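Local coordinates for outer membrane protein YopM (Yersinia pestis, PDB 1JL5), which is a secreted leucine-rich-repeat virulence effector that probably alters host cell physiology to promote bacterial survival in host tissues, at residues Pro273-Pro276 / Gln277-Phe281; Pro231-Gln234 / Asn235-Phe238. One frame throughout, in Å; residues are numbered along the deposited sequence.

Contact 1: residues Pro273-Pro276 / Gln277-Phe281. With CA (calcium ion), chain E.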
loop_
_atom_site.group_PDB
_atom_site.type_symbol
_atom_site.label_atom_id
_atom_site.label_comp_id
_atom_site.label_asym_id
_atom_site.label_seq_id
_atom_site.Cartn_x
_atom_site.Cartn_y
_atom_site.Cartn_z
ATOM N N PRO A 273 22.946 -20.184 13.176
ATOM C CA PRO A 273 24.208 -20.836 13.515
ATOM C C PRO A 273 25.252 -19.750 13.331
ATOM O O PRO A 273 24.919 -18.633 12.935
ATOM C CB PRO A 273 24.321 -21.941 12.465
ATOM C CG PRO A 273 23.564 -21.386 11.297
ATOM C CD PRO A 273 22.367 -20.736 11.942
ATOM N N GLU A 274 26.504 -20.048 13.630
ATOM C CA GLU A 274 27.529 -19.047 13.430
ATOM C C GLU A 274 27.365 -18.553 12.007
ATOM O O GLU A 274 27.183 -19.336 11.082
ATOM C CB GLU A 274 28.914 -19.653 13.635
ATOM C CG GLU A 274 29.374 -19.562 15.068
ATOM C CD GLU A 274 29.401 -18.136 15.553
ATOM O OE1 GLU A 274 29.884 -17.263 14.801
ATOM O OE2 GLU A 274 28.945 -17.888 16.684
ATOM N N LEU A 275 27.414 -17.245 11.830
ATOM C CA LEU A 275 27.242 -16.695 10.508
ATOM C C LEU A 275 28.550 -16.524 9.770
ATOM O O LEU A 275 29.497 -15.941 10.289
ATOM C CB LEU A 275 26.530 -15.350 10.593
ATOM C CG LEU A 275 25.113 -15.443 11.155
ATOM C CD1 LEU A 275 24.519 -14.046 11.265
ATOM C CD2 LEU A 275 24.264 -16.330 10.245
ATOM N N PRO A 276 28.627 -17.054 8.545
ATOM C CA PRO A 276 29.865 -16.905 7.786
ATOM C C PRO A 276 30.164 -15.419 7.695
ATOM O O PRO A 276 29.260 -14.604 7.512
ATOM C CB PRO A 276 29.505 -17.509 6.435
ATOM C CG PRO A 276 28.556 -18.609 6.828
ATOM C CD PRO A 276 27.669 -17.915 7.832
ATOM N N GLN A 277 31.431 -15.059 7.833
ATOM C CA GLN A 277 31.806 -13.661 7.763
ATOM C C GLN A 277 31.630 -13.144 6.357
ATOM O O GLN A 277 31.695 -11.949 6.107
ATOM C CB GLN A 277 33.242 -13.495 8.214
ATOM C CG GLN A 277 33.404 -13.799 9.674
ATOM C CD GLN A 277 34.841 -13.946 10.048
ATOM O OE1 GLN A 277 35.637 -13.029 9.854
ATOM N NE2 GLN A 277 35.197 -15.109 10.580
ATOM N N SER A 278 31.408 -14.061 5.431
ATOM C CA SER A 278 31.197 -13.691 4.045
ATOM C C SER A 278 29.761 -13.198 3.881
ATOM O O SER A 278 29.397 -12.657 2.841
ATOM C CB SER A 278 31.418 -14.906 3.160
ATOM O OG SER A 278 30.748 -16.028 3.708
ATOM N N LEU A 279 28.950 -13.385 4.915
ATOM C CA LEU A 279 27.548 -12.984 4.854
ATOM C C LEU A 279 27.401 -11.477 4.781
ATOM O O LEU A 279 27.754 -10.754 5.715
ATOM C CB LEU A 279 26.792 -13.518 6.068
ATOM C CG LEU A 279 25.279 -13.627 5.889
ATOM C CD1 LEU A 279 24.970 -14.601 4.755
ATOM C CD2 LEU A 279 24.647 -14.101 7.187
ATOM N N THR A 280 26.870 -11.006 3.664
ATOM C CA THR A 280 26.675 -9.581 3.454
ATOM C C THR A 280 25.191 -9.271 3.391
ATOM O O THR A 280 24.774 -8.129 3.572
ATOM C CB THR A 280 27.299 -9.142 2.140
ATOM O OG1 THR A 280 26.751 -9.937 1.085
ATOM C CG2 THR A 280 28.812 -9.333 2.178
ATOM N N PHE A 281 24.399 -10.300 3.128
ATOM C CA PHE A 281 22.963 -10.137 3.025
ATOM C C PHE A 281 22.290 -11.131 3.944
ATOM O O PHE A 281 22.406 -12.344 3.770
ATOM C CB PHE A 281 22.512 -10.357 1.580
ATOM C CG PHE A 281 21.027 -10.282 1.392
ATOM C CD1 PHE A 281 20.199 -11.302 1.855
ATOM C CD2 PHE A 281 20.450 -9.181 0.767
ATOM C CE1 PHE A 281 18.819 -11.225 1.699
ATOM C CE2 PHE A 281 19.069 -9.095 0.606
ATOM C CZ PHE A 281 18.252 -10.119 1.073
HETATM CA CA CA E . 30.201 -15.471 16.302
HETATM O O HOH W 1 29.930 -16.288 18.779
HETATM O O HOH W 2 32.325 -16.538 16.510
#
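The peptide carbonyl of P276 is the flat group that meets L279: the amide N of L279 stands over one of its faces, 57° out of the carbonyl plane, and not in line with a lone pair. The bond from L279 N to P276 O is 2.9 Å long and fairly straight at hydrogen, and it closes a type I beta turn from P276 to L279. Close by, L279 CB lies 3.1 Å from the same P276 O. At the proline ring, S278 OG comes within 3.3 Å of P276 CB, although that hydroxyl is held chiefly by the carbonyl of L259, just ahead of strand 261-263. Such turns carry the chain of a leucine-rich repeat from its convex-side segment toward the next short strand, here 281-283. L275, just before the turn, and L279, its buried last residue, meet across it. In L279, chi1 (-158°) swings CG beside the carbonyl carbon, and CD2 of L279 then meets CD2 of L275 at 3.8 Å. P296 of the following coil packs against both leucines. Two residues before the turn, E274 bends at chi2 (-58°) and presents both carboxylate oxygens to a calcium ion, unequally: OE1 at 2.4 Å and OE2 at 2.8 Å. E294 and two waters also bind this calcium.

Contact 2: residues Pro231-Gln234 / Asn235-Phe238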
loop_
_atom_site.group_PDB
_atom_site.type_symbol
_atom_site.label_atom_id
_atom_site.label_comp_id
_atom_site.label_asym_id
_atom_site.label_seq_id
_atom_site.Cartn_x
_atom_site.Cartn_y
_atom_site.Cartn_z
ATOM N N PRO A 231 19.139 -28.986 3.991
ATOM C CA PRO A 231 20.070 -30.112 4.047
ATOM C C PRO A 231 21.383 -29.581 4.601
ATOM O O PRO A 231 21.508 -28.385 4.878
ATOM C CB PRO A 231 20.187 -30.526 2.590
ATOM C CG PRO A 231 20.069 -29.214 1.880
ATOM C CD PRO A 231 18.922 -28.545 2.605
ATOM N N GLU A 232 22.360 -30.457 4.778
ATOM C CA GLU A 232 23.634 -30.001 5.284
ATOM C C GLU A 232 24.166 -28.962 4.313
ATOM O O GLU A 232 24.150 -29.169 3.105
ATOM C CB GLU A 232 24.608 -31.158 5.409
ATOM C CG GLU A 232 25.944 -30.723 5.957
ATOM C CD GLU A 232 26.718 -31.872 6.529
ATOM O OE1 GLU A 232 26.753 -32.936 5.876
ATOM O OE2 GLU A 232 27.290 -31.706 7.627
ATOM N N LEU A 233 24.641 -27.848 4.847
ATOM C CA LEU A 233 25.134 -26.758 4.022
ATOM C C LEU A 233 26.597 -26.429 4.229
ATOM O O LEU A 233 27.240 -25.864 3.348
ATOM C CB LEU A 233 24.336 -25.495 4.332
ATOM C CG LEU A 233 22.815 -25.598 4.276
ATOM C CD1 LEU A 233 22.193 -24.349 4.906
ATOM C CD2 LEU A 233 22.380 -25.770 2.833
ATOM N N GLN A 234 27.117 -26.770 5.401
ATOM C CA GLN A 234 28.485 -26.431 5.736
ATOM C C GLN A 234 29.543 -26.978 4.802
ATOM O O GLN A 234 30.639 -26.432 4.725
ATOM C CB GLN A 234 28.787 -26.849 7.167
ATOM C CG GLN A 234 28.877 -28.331 7.380
ATOM C CD GLN A 234 28.904 -28.662 8.842
ATOM O OE1 GLN A 234 29.614 -28.020 9.614
ATOM N NE2 GLN A 234 28.130 -29.662 9.242
ATOM N N ASN A 235 29.221 -28.044 4.084
ATOM C CA ASN A 235 30.187 -28.627 3.171
ATOM C C ASN A 235 29.997 -28.113 1.762
ATOM O O ASN A 235 30.461 -28.719 0.802
ATOM C CB ASN A 235 30.082 -30.144 3.210
ATOM C CG ASN A 235 30.309 -30.685 4.596
ATOM O OD1 ASN A 235 31.223 -30.248 5.290
ATOM N ND2 ASN A 235 29.479 -31.636 5.014
ATOM N N LEU A 236 29.307 -26.984 1.649
ATOM C CA LEU A 236 29.067 -26.363 0.356
ATOM C C LEU A 236 29.885 -25.085 0.364
ATOM O O LEU A 236 29.390 -24.009 0.682
ATOM C CB LEU A 236 27.576 -26.075 0.186
ATOM C CG LEU A 236 26.744 -27.348 0.366
ATOM C CD1 LEU A 236 25.258 -27.032 0.239
ATOM C CD2 LEU A 236 27.173 -28.378 -0.671
ATOM N N PRO A 237 31.171 -25.200 0.014
ATOM C CA PRO A 237 32.102 -24.074 -0.021
ATOM C C PRO A 237 31.758 -22.989 -1.019
ATOM O O PRO A 237 32.201 -21.858 -0.882
ATOM C CB PRO A 237 33.437 -24.748 -0.339
ATOM C CG PRO A 237 33.027 -25.847 -1.244
ATOM C CD PRO A 237 31.807 -26.413 -0.531
ATOM N N PHE A 238 30.958 -23.327 -2.019
ATOM C CA PHE A 238 30.615 -22.354 -3.036
ATOM C C PHE A 238 29.207 -21.818 -2.884
ATOM O O PHE A 238 28.802 -20.911 -3.608
ATOM C CB PHE A 238 30.803 -22.983 -4.414
ATOM C CG PHE A 238 32.142 -23.632 -4.589
ATOM C CD1 PHE A 238 33.307 -22.871 -4.540
ATOM C CD2 PHE A 238 32.243 -25.008 -4.762
ATOM C CE1 PHE A 238 34.556 -23.474 -4.655
ATOM C CE2 PHE A 238 33.489 -25.623 -4.879
ATOM C CZ PHE A 238 34.648 -24.851 -4.826
HETATM O O HOH W 3 26.991 -29.519 2.981
#
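E232 and N235 meet at an angle, the carboxylate and amide planes turned 63° from one another, with N235 ND2 3.1 Å from E232 OE1. E232 immediately precedes, and N235 is the third residue of, a type I beta turn from L233 to L236, in the returning coil of a leucine-rich repeat, between strands 219-221 and 241-243. Q234 and N235, in contrast, run side by side in the same direction with their amide planes only 15° apart, and Q234 CG approaches N235 OD1 to 3.7 Å. In Q234, CG sits between the amide nitrogen and the carbonyl carbon (chi1 71°), and the extended chain beyond it brings NE2 to E232 OE2 for a 2.7 Å hydrogen bond. That bond takes the anti lone pair of the carboxylate oxygen, with E232 OE2 tilted a little out of the amide plane of Q234. E232, Q234 and N235 thus have their polar ends near one another, while L233 and L236 are buried: L233 packs on P256 and L236 on L213, and L233 CD2 touches L236 CD1 at 4.1 Å. Between them the backbone is closed by L236 N donating to L233 O, the donor standing above the carbonyl plane. A water bridges the bend beside it, accepting from N235 N at 2.9 Å and donating weakly to E232 O.

Followed from the N terminus, the chain leaves strand 219-221, makes the turn of contact 2 within repeat LRR 8, and goes on to strand 241-243. It then passes strand 261-263 before contact 1 closes its own turn at the end of LRR 10, just ahead of strand 281-283. The two are in series, neither enclosing nor crossing the other. The centres of contact 1 and contact 2 lie about 13 Å apart, on the same side of the chain's centre. The nearest atoms of contact 1 and contact 2 are about 7 Å apart, without touching. Each is a local turn linking successive strands of the solenoid; contact 1 supplies a calcium ligand, E274, whereas contact 2 is remote from the calcium sites.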